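Galactonate dehydratase (Zobellia galactanivorans, PDB 5OLC) belongs to the enolase superfamily of enzymes, joining a mandelate racemase-type N-terminal domain to a TIM-barrel-like C-terminal domain. Local coordinates at residues K77-H82 and W114-K119; Y140-Y145 and E337-E342; K218-D223 and N245-I250. One frame throughout, in Å; residues are numbered along the deposited sequence.

Contact 1: residues K77-H82 and W114-K119; sequences KEAIGH and WDIKGK
H82 and W114 meet as an edge-to-face aromatic pair in the N-terminal domain of this enolase-superfamily protein, where the loop leading into helix 82-93 lies against helix 101-120. The indole turns its edge toward a face of the imidazole; the planes stand 58° apart, and the centroid of the imidazole lies 4.6 Å from that of the five-membered indole ring. The nearest approach is between H82 NE2 and W114 CZ2, at 3.4 Å. The indole is tied beyond the pair as well, since its NE1 is hydrogen-bonded to OG1 of T285, on helix 283-296.

The chain of K117 comes between the loop and the indole. A bend at chi3 (51°) swings K117 CE over the indole, 3.7 Å above its plane and displaced toward the rim. Lower down, its methylenes cross I80 at about a right angle, with K117 CG 3.7 Å from I80 CG2. The lysine thus serves this contact through its hydrocarbon stem. I80 also packs on V127 of a second subunit, which places this corner of the domain at a subunit interface.

One residue earlier on the helix, I116 directs CG2 at the methyl group of A79, with 3.6 Å between I116 CG2 and A79 CB, and L46 of strand 36-46 packs on both side chains. The imidazole owes its position to the loop backbone. G81 is the centre of an inverse gamma turn in which H82 N is hydrogen-bonded to I80 O, and H82 CG lies between its own backbone N and carbonyl carbon (chi1 71°). From there H82 ND1 makes a weak hydrogen bond of 3.3 Å back to I80 O.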
ATOM      1  N   LYS A  77     -31.533 -29.010 -23.109  1.00 55.49           N
ATOM      2  CA  LYS A  77     -31.487 -27.604 -22.768  1.00 54.66           C
ATOM      3  C   LYS A  77     -31.197 -26.813 -24.029  1.00 58.23           C
ATOM      4  O   LYS A  77     -30.504 -27.299 -24.938  1.00 56.40           O
ATOM      5  CB  LYS A  77     -30.429 -27.344 -21.668  1.00 56.29           C
ATOM      6  CG  LYS A  77     -30.959 -27.556 -20.243  1.00 60.30           C
ATOM      7  CD  LYS A  77     -30.121 -28.521 -19.410  1.00 63.14           C
ATOM      8  CE  LYS A  77     -30.614 -28.562 -17.982  1.00 67.24           C
ATOM      9  NZ  LYS A  77     -29.694 -29.306 -17.081  1.00 73.17           N
ATOM     10  N   GLU A  78     -31.723 -25.573 -24.051  1.00 54.59           N
ATOM     11  CA  GLU A  78     -31.672 -24.595 -25.135  1.00 53.39           C
ATOM     12  C   GLU A  78     -30.288 -23.985 -25.336  1.00 51.80           C
ATOM     13  O   GLU A  78     -29.675 -23.490 -24.394  1.00 50.11           O
ATOM     14  CB  GLU A  78     -32.747 -23.512 -24.913  1.00 55.31           C
ATOM     15  CG  GLU A  78     -34.109 -24.076 -24.516  1.00 69.60           C
ATOM     16  CD  GLU A  78     -34.436 -24.205 -23.030  1.00104.67           C
ATOM     17  OE1 GLU A  78     -33.711 -24.920 -22.294  1.00 99.21           O
ATOM     18  OE2 GLU A  78     -35.492 -23.664 -22.627  1.00101.70           O
ATOM     19  N   ALA A  79     -29.828 -23.997 -26.577  1.00 47.50           N
ATOM     20  CA  ALA A  79     -28.523 -23.491 -26.995  1.00 47.80           C
ATOM     21  C   ALA A  79     -28.375 -21.920 -27.175  1.00 53.39           C
ATOM     22  O   ALA A  79     -27.229 -21.435 -27.143  1.00 52.19           O
ATOM     23  CB  ALA A  79     -28.121 -24.194 -28.268  1.00 48.40           C
ATOM     24  N   ILE A  80     -29.495 -21.146 -27.425  1.00 50.17           N
ATOM     25  CA  ILE A  80     -29.428 -19.675 -27.587  1.00 49.99           C
ATOM     26  C   ILE A  80     -29.001 -18.998 -26.280  1.00 57.16           C
ATOM     27  O   ILE A  80     -28.135 -18.112 -26.310  1.00 57.56           O
ATOM     28  CB  ILE A  80     -30.670 -18.962 -28.213  1.00 52.58           C
ATOM     29  CG1 ILE A  80     -31.987 -19.727 -27.975  1.00 53.36           C
ATOM     30  CG2 ILE A  80     -30.462 -18.641 -29.690  1.00 51.60           C
ATOM     31  CD1 ILE A  80     -32.732 -19.379 -26.667  1.00 59.10           C
ATOM     32  N   GLY A  81     -29.589 -19.439 -25.155  1.00 54.28           N
ATOM     33  CA  GLY A  81     -29.239 -18.971 -23.818  1.00 54.33           C
ATOM     34  C   GLY A  81     -27.949 -19.621 -23.329  1.00 58.17           C
ATOM     35  O   GLY A  81     -27.928 -20.238 -22.261  1.00 57.49           O
ATOM     36  N   HIS A  82     -26.859 -19.479 -24.128  1.00 54.26           N
ATOM     37  CA  HIS A  82     -25.528 -20.047 -23.936  1.00 53.38           C
ATOM     38  C   HIS A  82     -24.937 -19.757 -22.561  1.00 57.01           C
ATOM     39  O   HIS A  82     -24.220 -20.608 -22.005  1.00 57.01           O
ATOM     40  CB  HIS A  82     -24.587 -19.581 -25.060  1.00 54.24           C
ATOM     41  CG  HIS A  82     -24.229 -18.138 -24.967  1.00 58.23           C
ATOM     42  ND1 HIS A  82     -25.067 -17.155 -25.458  1.00 60.72           N
ATOM     43  CD2 HIS A  82     -23.177 -17.553 -24.362  1.00 59.94           C
ATOM     44  CE1 HIS A  82     -24.490 -16.002 -25.153  1.00 59.77           C
ATOM     45  NE2 HIS A  82     -23.355 -16.193 -24.488  1.00 59.96           N
ATOM     46  N   TRP A 114     -21.789 -20.989 -29.832  1.00 48.00           N
ATOM     47  CA  TRP A 114     -21.643 -19.722 -30.535  1.00 48.85           C
ATOM     48  C   TRP A 114     -21.734 -19.972 -32.029  1.00 55.92           C
ATOM     49  O   TRP A 114     -22.201 -19.082 -32.746  1.00 58.43           O
ATOM     50  CB  TRP A 114     -20.344 -18.995 -30.138  1.00 47.86           C
ATOM     51  CG  TRP A 114     -20.497 -18.112 -28.924  1.00 48.56           C
ATOM     52  CD1 TRP A 114     -20.223 -18.443 -27.634  1.00 51.21           C
ATOM     53  CD2 TRP A 114     -21.044 -16.787 -28.892  1.00 48.68           C
ATOM     54  NE1 TRP A 114     -20.568 -17.412 -26.796  1.00 50.56           N
ATOM     55  CE2 TRP A 114     -21.086 -16.385 -27.539  1.00 52.50           C
ATOM     56  CE3 TRP A 114     -21.520 -15.898 -29.879  1.00 50.43           C
ATOM     57  CZ2 TRP A 114     -21.527 -15.107 -27.148  1.00 52.26           C
ATOM     58  CZ3 TRP A 114     -21.970 -14.639 -29.493  1.00 52.30           C
ATOM     59  CH2 TRP A 114     -21.986 -14.260 -28.139  1.00 52.95           C
ATOM     60  N   ASP A 115     -21.348 -21.196 -32.502  1.00 51.79           N
ATOM     61  CA  ASP A 115     -21.490 -21.592 -33.910  1.00 51.14           C
ATOM     62  C   ASP A 115     -22.961 -21.861 -34.136  1.00 54.13           C
ATOM     63  O   ASP A 115     -23.505 -21.335 -35.104  1.00 54.80           O
ATOM     64  CB  ASP A 115     -20.649 -22.830 -34.266  1.00 53.51           C
ATOM     65  CG  ASP A 115     -20.395 -23.034 -35.758  1.00 67.22           C
ATOM     66  OD1 ASP A 115     -20.435 -22.031 -36.520  1.00 66.00           O
ATOM     67  OD2 ASP A 115     -20.109 -24.190 -36.160  1.00 77.91           O
ATOM     68  N   ILE A 116     -23.626 -22.595 -33.194  1.00 49.72           N
ATOM     69  CA  ILE A 116     -25.064 -22.884 -33.190  1.00 49.71           C
ATOM     70  C   ILE A 116     -25.843 -21.587 -33.264  1.00 54.88           C
ATOM     71  O   ILE A 116     -26.624 -21.439 -34.187  1.00 55.50           O
ATOM     72  CB  ILE A 116     -25.505 -23.741 -31.965  1.00 53.76           C
ATOM     73  CG1 ILE A 116     -25.217 -25.253 -32.183  1.00 54.86           C
ATOM     74  CG2 ILE A 116     -26.991 -23.517 -31.602  1.00 54.44           C
ATOM     75  CD1 ILE A 116     -25.335 -26.141 -30.930  1.00 59.36           C
ATOM     76  N   LYS A 117     -25.617 -20.644 -32.325  1.00 52.77           N
ATOM     77  CA  LYS A 117     -26.304 -19.345 -32.243  1.00 53.01           C
ATOM     78  C   LYS A 117     -26.157 -18.548 -33.507  1.00 56.75           C
ATOM     79  O   LYS A 117     -27.145 -17.996 -33.992  1.00 58.17           O
ATOM     80  CB  LYS A 117     -25.766 -18.540 -31.075  1.00 56.32           C
ATOM     81  CG  LYS A 117     -26.793 -18.231 -29.991  1.00 63.04           C
ATOM     82  CD  LYS A 117     -26.130 -17.565 -28.757  1.00 55.29           C
ATOM     83  CE  LYS A 117     -25.266 -16.369 -29.102  1.00 44.31           C
ATOM     84  NZ  LYS A 117     -25.885 -15.503 -30.160  1.00 54.14           N
ATOM     85  N   GLY A 118     -24.940 -18.528 -34.045  1.00 51.82           N
ATOM     86  CA  GLY A 118     -24.627 -17.866 -35.302  1.00 52.15           C
ATOM     87  C   GLY A 118     -25.489 -18.400 -36.428  1.00 56.81           C
ATOM     88  O   GLY A 118     -26.176 -17.634 -37.111  1.00 57.40           O
ATOM     89  N   LYS A 119     -25.509 -19.738 -36.567  1.00 51.37           N
ATOM     90  CA  LYS A 119     -26.327 -20.450 -37.541  1.00 50.20           C
ATOM     91  C   LYS A 119     -27.837 -20.141 -37.294  1.00 52.09           C
ATOM     92  O   LYS A 119     -28.488 -19.556 -38.163  1.00 51.29           O
ATOM     93  CB  LYS A 119     -26.013 -21.963 -37.497  1.00 52.03           C
ATOM     94  CG  LYS A 119     -24.631 -22.321 -38.082  1.00 58.64           C
ATOM     95  CD  LYS A 119     -24.162 -23.736 -37.676  1.00 58.43           C
ATOM     96  CE  LYS A 119     -23.093 -24.323 -38.570  1.00 49.72           C
ATOM     97  NZ  LYS A 119     -22.385 -25.459 -37.937  1.00 57.25           N
TER

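Contact 2: residues Y140-Y145 and E337-E342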
ATOM      1  N   TYR A 140      -0.260 -12.748 -37.676  1.00 79.74           N
ATOM      2  CA  TYR A 140       1.170 -13.031 -37.686  1.00 79.66           C
ATOM      3  C   TYR A 140       1.429 -14.522 -37.895  1.00 83.30           C
ATOM      4  O   TYR A 140       0.600 -15.366 -37.513  1.00 82.75           O
ATOM      5  CB  TYR A 140       1.899 -12.473 -36.453  1.00 81.19           C
ATOM      6  CG  TYR A 140       1.407 -12.984 -35.112  1.00 84.29           C
ATOM      7  CD1 TYR A 140       0.383 -12.335 -34.428  1.00 86.91           C
ATOM      8  CD2 TYR A 140       2.043 -14.045 -34.472  1.00 85.04           C
ATOM      9  CE1 TYR A 140      -0.049 -12.778 -33.176  1.00 88.28           C
ATOM     10  CE2 TYR A 140       1.623 -14.493 -33.217  1.00 85.79           C
ATOM     11  CZ  TYR A 140       0.573 -13.858 -32.573  1.00 92.84           C
ATOM     12  OH  TYR A 140       0.148 -14.284 -31.336  1.00 92.46           O
ATOM     13  N   ALA A 141       2.562 -14.836 -38.544  1.00 79.14           N
ATOM     14  CA  ALA A 141       2.966 -16.199 -38.843  1.00 78.95           C
ATOM     15  C   ALA A 141       3.856 -16.752 -37.719  1.00 83.15           C
ATOM     16  O   ALA A 141       4.886 -16.148 -37.421  1.00 82.87           O
ATOM     17  CB  ALA A 141       3.703 -16.232 -40.173  1.00 79.56           C
ATOM     18  N   THR A 142       3.462 -17.893 -37.100  1.00 79.02           N
ATOM     19  CA  THR A 142       4.249 -18.542 -36.042  1.00 78.52           C
ATOM     20  C   THR A 142       5.124 -19.667 -36.642  1.00 83.60           C
ATOM     21  O   THR A 142       4.602 -20.534 -37.352  1.00 82.68           O
ATOM     22  CB  THR A 142       3.365 -19.005 -34.868  1.00 81.92           C
ATOM     23  OG1 THR A 142       2.434 -19.985 -35.316  1.00 84.40           O
ATOM     24  CG2 THR A 142       2.640 -17.870 -34.188  1.00 75.58           C
ATOM     25  N   GLY A 143       6.437 -19.621 -36.364  1.00 81.32           N
ATOM     26  CA  GLY A 143       7.408 -20.583 -36.885  1.00 81.47           C
ATOM     27  C   GLY A 143       8.550 -20.983 -35.966  1.00 85.97           C
ATOM     28  O   GLY A 143       9.649 -20.415 -36.037  1.00 84.77           O
ATOM     29  N   LEU A 144       8.300 -22.026 -35.138  1.00 83.88           N
ATOM     30  CA  LEU A 144       9.230 -22.620 -34.155  1.00 84.06           C
ATOM     31  C   LEU A 144      10.275 -23.555 -34.779  1.00 88.94           C
ATOM     32  O   LEU A 144      10.051 -24.072 -35.878  1.00 89.60           O
ATOM     33  CB  LEU A 144       8.483 -23.343 -32.978  1.00 83.94           C
ATOM     34  CG  LEU A 144       7.185 -24.196 -33.159  1.00 88.33           C
ATOM     35  CD1 LEU A 144       5.938 -23.352 -33.283  1.00 88.57           C
ATOM     36  CD2 LEU A 144       7.298 -25.267 -34.229  1.00 90.98           C
ATOM     37  N   TYR A 145      11.394 -23.802 -34.056  1.00 84.84           N
ATOM     38  CA  TYR A 145      12.467 -24.712 -34.483  1.00102.60           C
ATOM     39  C   TYR A 145      12.168 -26.160 -34.039  1.00122.21           C
ATOM     40  O   TYR A 145      13.043 -27.029 -34.022  1.00 81.57           O
ATOM     41  CB  TYR A 145      13.854 -24.230 -33.992  1.00103.42           C
ATOM     42  CG  TYR A 145      13.956 -23.960 -32.506  1.00104.44           C
ATOM     43  CD1 TYR A 145      13.982 -25.006 -31.587  1.00106.09           C
ATOM     44  CD2 TYR A 145      14.099 -22.664 -32.023  1.00105.07           C
ATOM     45  CE1 TYR A 145      14.063 -24.763 -30.218  1.00106.58           C
ATOM     46  CE2 TYR A 145      14.210 -22.410 -30.658  1.00105.95           C
ATOM     47  CZ  TYR A 145      14.194 -23.465 -29.758  1.00113.22           C
ATOM     48  OH  TYR A 145      14.310 -23.223 -28.410  1.00114.49           O
ATOM     49  N   GLU A 337      -3.139 -14.805 -33.762  1.00 67.88           N
ATOM     50  CA  GLU A 337      -2.200 -15.906 -33.960  1.00 67.82           C
ATOM     51  C   GLU A 337      -2.620 -16.852 -35.081  1.00 71.24           C
ATOM     52  O   GLU A 337      -3.598 -17.594 -34.947  1.00 69.23           O
ATOM     53  CB  GLU A 337      -1.915 -16.668 -32.646  1.00 69.42           C
ATOM     54  CG  GLU A 337      -0.674 -17.546 -32.714  1.00 79.87           C
ATOM     55  CD  GLU A 337      -0.085 -18.029 -31.403  1.00107.32           C
ATOM     56  OE1 GLU A 337      -0.166 -17.292 -30.391  1.00112.44           O
ATOM     57  OE2 GLU A 337       0.538 -19.116 -31.412  1.00100.28           O
ATOM     58  N   LEU A 338      -1.839 -16.849 -36.172  1.00 69.34           N
ATOM     59  CA  LEU A 338      -2.076 -17.737 -37.298  1.00 69.82           C
ATOM     60  C   LEU A 338      -0.947 -18.768 -37.398  1.00 76.46           C
ATOM     61  O   LEU A 338       0.114 -18.463 -37.957  1.00 75.53           O
ATOM     62  CB  LEU A 338      -2.241 -16.936 -38.602  1.00 69.70           C
ATOM     63  CG  LEU A 338      -2.861 -17.670 -39.797  1.00 73.76           C
ATOM     64  CD1 LEU A 338      -4.363 -17.907 -39.608  1.00 73.38           C
ATOM     65  CD2 LEU A 338      -2.640 -16.898 -41.057  1.00 75.39           C
ATOM     66  N   ASP A 339      -1.170 -19.978 -36.819  1.00 75.76           N
ATOM     67  CA  ASP A 339      -0.215 -21.096 -36.831  1.00 77.08           C
ATOM     68  C   ASP A 339       0.104 -21.509 -38.265  1.00 84.56           C
ATOM     69  O   ASP A 339      -0.797 -21.931 -38.992  1.00 84.88           O
ATOM     70  CB  ASP A 339      -0.752 -22.297 -36.020  1.00 79.16           C
ATOM     71  CG  ASP A 339       0.181 -23.501 -35.938  1.00 89.40           C
ATOM     72  OD1 ASP A 339       1.412 -23.296 -35.850  1.00 89.34           O
ATOM     73  OD2 ASP A 339      -0.324 -24.646 -35.929  1.00 97.09           O
ATOM     74  N   ARG A 340       1.366 -21.342 -38.692  1.00 83.42           N
ATOM     75  CA  ARG A 340       1.756 -21.679 -40.068  1.00 84.58           C
ATOM     76  C   ARG A 340       2.607 -22.970 -40.175  1.00 91.70           C
ATOM     77  O   ARG A 340       3.120 -23.295 -41.254  1.00 91.56           O
ATOM     78  CB  ARG A 340       2.441 -20.483 -40.767  1.00 83.83           C
ATOM     79  CG  ARG A 340       1.585 -19.217 -40.951  1.00 92.24           C
ATOM     80  CD  ARG A 340       0.134 -19.450 -41.366  1.00100.84           C
ATOM     81  NE  ARG A 340      -0.005 -20.062 -42.687  1.00109.70           N
ATOM     82  CZ  ARG A 340      -1.025 -20.834 -43.052  1.00125.03           C
ATOM     83  NH1 ARG A 340      -1.999 -21.111 -42.193  1.00108.04           N
ATOM     84  NH2 ARG A 340      -1.068 -21.351 -44.270  1.00117.98           N
ATOM     85  N   THR A 341       2.702 -23.725 -39.064  1.00 89.74           N
ATOM     86  CA  THR A 341       3.445 -24.986 -38.982  1.00 90.09           C
ATOM     87  C   THR A 341       2.697 -26.110 -39.730  1.00 94.36           C
ATOM     88  O   THR A 341       1.615 -25.880 -40.291  1.00 93.87           O
ATOM     89  CB  THR A 341       3.720 -25.361 -37.503  1.00100.92           C
ATOM     90  OG1 THR A 341       2.485 -25.592 -36.824  1.00100.37           O
ATOM     91  CG2 THR A 341       4.554 -24.311 -36.763  1.00100.43           C
ATOM     92  N   GLU A 342       3.282 -27.325 -39.733  1.00 90.69           N
ATOM     93  CA  GLU A 342       2.691 -28.495 -40.376  1.00 89.71           C
ATOM     94  C   GLU A 342       1.559 -29.027 -39.507  1.00 88.41           C
ATOM     95  O   GLU A 342       1.793 -29.432 -38.362  1.00 87.24           O
ATOM     96  CB  GLU A 342       3.755 -29.572 -40.643  1.00 91.59           C
ATOM     97  CG  GLU A 342       4.364 -29.482 -42.033  1.00106.52           C
ATOM     98  CD  GLU A 342       5.543 -28.543 -42.222  1.00127.64           C
ATOM     99  OE1 GLU A 342       6.671 -29.047 -42.438  1.00115.67           O
ATOM    100  OE2 GLU A 342       5.326 -27.309 -42.255  1.00119.95           O
TER
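Y140-T142 and E337-D339 run parallel as neighbouring strands, the first and the last of the eight strands of the modified TIM barrel, (beta/alpha)7-beta, of the enolase superfamily, and their pairing closes its wall. The short axes approach to 5.2 Å and diverge by 43°. Y140 pairs with E337, A141 with L338 and T142 with D339. Among their backbone atoms one hydrogen bond spans the pair, from L338 N to Y140 O at 3.2 Å.

As is general in a parallel sheet, alternate residues leave on opposite faces. Y140, T142, E337 and D339 share one face. Here the tyrosine ring turns across to the neighbouring strand and lies against its backbone: E337 CA stands over the ring in a CH-pi contact, 4.0 Å from the centroid of Y140 and 24° from its normal. E337 runs its chain out extended past the ring, with CG anti to the backbone N (chi1 -164°), and its OE1 is salt-bridged to K172 on strand 170-174, which flanks 136-142 on its other side. The same chi1 sets E337 CG against the methyl of T142, the two side chains crossing at about a right angle, with E337 CG 3.6 Å from T142 CG2.

On the face of A141 and L338, the methyl of A141 meets the stem of R340, with A141 CB 3.7 Å from R340 CG. Y163 of helix 154-165 packs on both residues, so this side looks toward the helical layer.

Past the strands, L144 and T341 cross at about a right angle, both leucine methyls resting against T341 CG2. D339 is held at both oxygens: OD2 forms a salt bridge with R37 of the N-terminal domain, while OD1, met on its syn side, accepts a 2.7 Å hydrogen bond from T341 OG1.

Contact 3: residues K218-D223 and N245-I250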
ATOM      1  N   LYS A 218      19.625  -7.384 -24.791  1.00 78.53           N
ATOM      2  CA  LYS A 218      20.467  -7.707 -25.941  1.00 78.37           C
ATOM      3  C   LYS A 218      19.688  -7.719 -27.266  1.00 81.48           C
ATOM      4  O   LYS A 218      20.234  -7.300 -28.283  1.00 80.55           O
ATOM      5  CB  LYS A 218      21.213  -9.036 -25.712  1.00 80.80           C
ATOM      6  N   ALA A 219      18.418  -8.182 -27.249  1.00 77.84           N
ATOM      7  CA  ALA A 219      17.562  -8.278 -28.437  1.00 77.60           C
ATOM      8  C   ALA A 219      16.820  -6.983 -28.821  1.00 80.04           C
ATOM      9  O   ALA A 219      16.206  -6.933 -29.893  1.00 78.20           O
ATOM     10  CB  ALA A 219      16.574  -9.425 -28.282  1.00 78.53           C
ATOM     11  N   GLU A 220      16.892  -5.946 -27.959  1.00 77.54           N
ATOM     12  CA  GLU A 220      16.252  -4.644 -28.166  1.00 78.21           C
ATOM     13  C   GLU A 220      16.613  -4.016 -29.523  1.00 84.15           C
ATOM     14  O   GLU A 220      15.717  -3.533 -30.235  1.00 84.08           O
ATOM     15  CB  GLU A 220      16.598  -3.685 -27.021  1.00 79.55           C
ATOM     16  CG  GLU A 220      15.686  -3.826 -25.812  1.00 90.20           C
ATOM     17  CD  GLU A 220      15.860  -2.816 -24.691  1.00106.28           C
ATOM     18  OE1 GLU A 220      16.783  -1.973 -24.767  1.00 96.87           O
ATOM     19  OE2 GLU A 220      15.056  -2.864 -23.733  1.00 97.22           O
ATOM     20  N   LYS A 221      17.921  -4.081 -29.895  1.00 80.56           N
ATOM     21  CA  LYS A 221      18.501  -3.569 -31.150  1.00 79.83           C
ATOM     22  C   LYS A 221      17.880  -4.148 -32.434  1.00 82.50           C
ATOM     23  O   LYS A 221      18.020  -3.548 -33.497  1.00 81.92           O
ATOM     24  CB  LYS A 221      20.033  -3.741 -31.173  1.00 82.07           C
ATOM     25  CG  LYS A 221      20.537  -5.113 -30.750  1.00 95.43           C
ATOM     26  CD  LYS A 221      22.009  -5.289 -31.073  1.00105.89           C
ATOM     27  CE  LYS A 221      22.625  -6.455 -30.341  1.00120.56           C
ATOM     28  NZ  LYS A 221      23.767  -7.045 -31.090  1.00132.54           N
ATOM     29  N   PHE A 222      17.184  -5.288 -32.328  1.00 78.97           N
ATOM     30  CA  PHE A 222      16.554  -5.964 -33.463  1.00 78.46           C
ATOM     31  C   PHE A 222      15.060  -5.623 -33.633  1.00 80.43           C
ATOM     32  O   PHE A 222      14.364  -6.321 -34.382  1.00 79.54           O
ATOM     33  CB  PHE A 222      16.786  -7.488 -33.375  1.00 80.46           C
ATOM     34  CG  PHE A 222      18.234  -7.871 -33.168  1.00 82.12           C
ATOM     35  CD1 PHE A 222      19.158  -7.749 -34.201  1.00 85.95           C
ATOM     36  CD2 PHE A 222      18.682  -8.326 -31.934  1.00 83.45           C
ATOM     37  CE1 PHE A 222      20.505  -8.078 -34.001  1.00 86.61           C
ATOM     38  CE2 PHE A 222      20.028  -8.662 -31.739  1.00 86.29           C
ATOM     39  CZ  PHE A 222      20.927  -8.542 -32.775  1.00 84.73           C
ATOM     40  N   ASP A 223      14.588  -4.524 -32.978  1.00 75.77           N
ATOM     41  CA  ASP A 223      13.201  -4.029 -33.004  1.00 75.00           C
ATOM     42  C   ASP A 223      12.180  -5.158 -32.789  1.00 77.12           C
ATOM     43  O   ASP A 223      11.549  -5.641 -33.743  1.00 76.18           O
ATOM     44  CB  ASP A 223      12.909  -3.204 -34.279  1.00 77.37           C
ATOM     45  CG  ASP A 223      11.471  -2.705 -34.417  1.00 95.48           C
ATOM     46  OD1 ASP A 223      11.084  -1.792 -33.656  1.00 97.72           O
ATOM     47  OD2 ASP A 223      10.737  -3.227 -35.295  1.00102.07           O
ATOM     48  N   ASN A 245      12.357  -2.974 -16.743  1.00 70.34           N
ATOM     49  CA  ASN A 245      13.758  -3.010 -17.165  1.00 69.89           C
ATOM     50  C   ASN A 245      14.001  -3.201 -18.687  1.00 74.09           C
ATOM     51  O   ASN A 245      15.159  -3.136 -19.119  1.00 73.15           O
ATOM     52  CB  ASN A 245      14.506  -4.066 -16.353  1.00 67.49           C
ATOM     53  CG  ASN A 245      14.964  -3.578 -14.990  1.00 80.90           C
ATOM     54  OD1 ASN A 245      16.131  -3.737 -14.626  1.00 81.85           O
ATOM     55  ND2 ASN A 245      14.052  -3.088 -14.143  1.00 62.22           N
ATOM     56  N   THR A 246      12.930  -3.378 -19.504  1.00 70.56           N
ATOM     57  CA  THR A 246      13.083  -3.489 -20.959  1.00 69.56           C
ATOM     58  C   THR A 246      12.065  -2.619 -21.725  1.00 72.29           C
ATOM     59  O   THR A 246      10.978  -2.312 -21.218  1.00 71.10           O
ATOM     60  CB  THR A 246      13.110  -4.951 -21.440  1.00 76.74           C
ATOM     61  OG1 THR A 246      13.625  -4.975 -22.775  1.00 73.83           O
ATOM     62  CG2 THR A 246      11.743  -5.635 -21.397  1.00 76.03           C
ATOM     63  N   THR A 247      12.445  -2.218 -22.949  1.00 69.02           N
ATOM     64  CA  THR A 247      11.606  -1.411 -23.838  1.00 68.82           C
ATOM     65  C   THR A 247      10.623  -2.295 -24.613  1.00 72.68           C
ATOM     66  O   THR A 247       9.546  -1.821 -24.976  1.00 72.86           O
ATOM     67  CB  THR A 247      12.450  -0.519 -24.765  1.00 77.91           C
ATOM     68  OG1 THR A 247      13.200  -1.323 -25.677  1.00 78.52           O
ATOM     69  CG2 THR A 247      13.376   0.411 -24.001  1.00 78.50           C
ATOM     70  N   ILE A 248      10.999  -3.578 -24.864  1.00 68.35           N
ATOM     71  CA  ILE A 248      10.192  -4.576 -25.588  1.00 67.30           C
ATOM     72  C   ILE A 248       8.890  -4.879 -24.815  1.00 67.74           C
ATOM     73  O   ILE A 248       8.972  -5.315 -23.660  1.00 68.32           O
ATOM     74  CB  ILE A 248      10.996  -5.878 -25.884  1.00 70.40           C
ATOM     75  CG1 ILE A 248      12.365  -5.584 -26.541  1.00 71.05           C
ATOM     76  CG2 ILE A 248      10.157  -6.858 -26.721  1.00 70.85           C
ATOM     77  CD1 ILE A 248      13.362  -6.752 -26.522  1.00 77.47           C
ATOM     78  N   PRO A 249       7.697  -4.671 -25.430  1.00 60.19           N
ATOM     79  CA  PRO A 249       6.433  -4.954 -24.721  1.00 58.87           C
ATOM     80  C   PRO A 249       6.298  -6.404 -24.277  1.00 58.49           C
ATOM     81  O   PRO A 249       6.749  -7.306 -24.976  1.00 57.88           O
ATOM     82  CB  PRO A 249       5.360  -4.556 -25.731  1.00 60.75           C
ATOM     83  CG  PRO A 249       6.041  -3.619 -26.645  1.00 65.29           C
ATOM     84  CD  PRO A 249       7.431  -4.144 -26.776  1.00 61.10           C
ATOM     85  N   ILE A 250       5.742  -6.614 -23.075  1.00 51.64           N
ATOM     86  CA  ILE A 250       5.618  -7.928 -22.438  1.00 49.43           C
ATOM     87  C   ILE A 250       4.227  -8.519 -22.633  1.00 52.34           C
ATOM     88  O   ILE A 250       3.227  -7.897 -22.274  1.00 50.70           O
ATOM     89  CB  ILE A 250       6.062  -7.857 -20.939  1.00 51.08           C
ATOM     90  CG1 ILE A 250       7.499  -7.259 -20.768  1.00 50.28           C
ATOM     91  CG2 ILE A 250       5.910  -9.194 -20.210  1.00 50.83           C
ATOM     92  CD1 ILE A 250       8.714  -7.977 -21.490  1.00 51.35           C
TER
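E220 OE2 is gripped by two donors from the loop across from it: T246 OG1 at 2.7 Å and T247 N at 2.8 Å from E220 OE2. They use different approaches to the same oxygen. The threonine hydroxyl comes in on the anti side, 19° out of the carboxylate plane, whereas the amide stands above that plane, tilted by 35°. The bond from T247 N is almost straight, with an N-H...O angle of 174°. Side-chain and main-chain donors together fix the rotation of the carboxylate, and this double donation would be expected to favour its charged form.

The torsions put both partners in place. Beyond CG the glutamate is extended, reaching from the chain near the end of helix 209-219 to the loop. T246, the first residue to leave helical geometry after helix 236-245, carries its OG1 anti to the backbone N, and its side chain slides past that of E220 in the opposite direction. T247 instead crosses the glutamate at about a right angle. It also packs on R217 of a third subunit, so the contact lies beside a subunit interface.

Below the polar head, the arrangement is apolar. The terminal methyl of I248 rests against the glutamate stem, with I248 CD1 3.8 Å from E220 CG, and the two chains pass at a slant. I248 also packs on I224, at the start of strand 224-228, while T246 touches A216 on helix 209-219.

A carboxylate near the end of one outer helix thus holds the loop that follows helix 236-245, ahead of strand 250-252. These are successive beta-alpha units of the TIM-type barrel, joined between their helix-to-strand loops on the face opposite the C-terminal ends of the barrel strands.

From the N terminus, contact 1 closes first: a mostly helical excursion of about thirty residues within the N-terminal domain brings 77-82 back to helix 101-120. The chain then enters the barrel through strand 136-142, where contact 2 opens; it closes only at 337-342, once the intervening strands and helices have been laid down. Contact 3 is nested inside that long loop, joining neighbouring beta-alpha units at the periphery. Contact 1 stands in series with both and lies on the other side of the chain's centre, its own centre 31 Å from that of contact 2 and 44 Å from that of contact 3. Contacts 2 and 3 come within about 11 Å at their nearest atoms without touching.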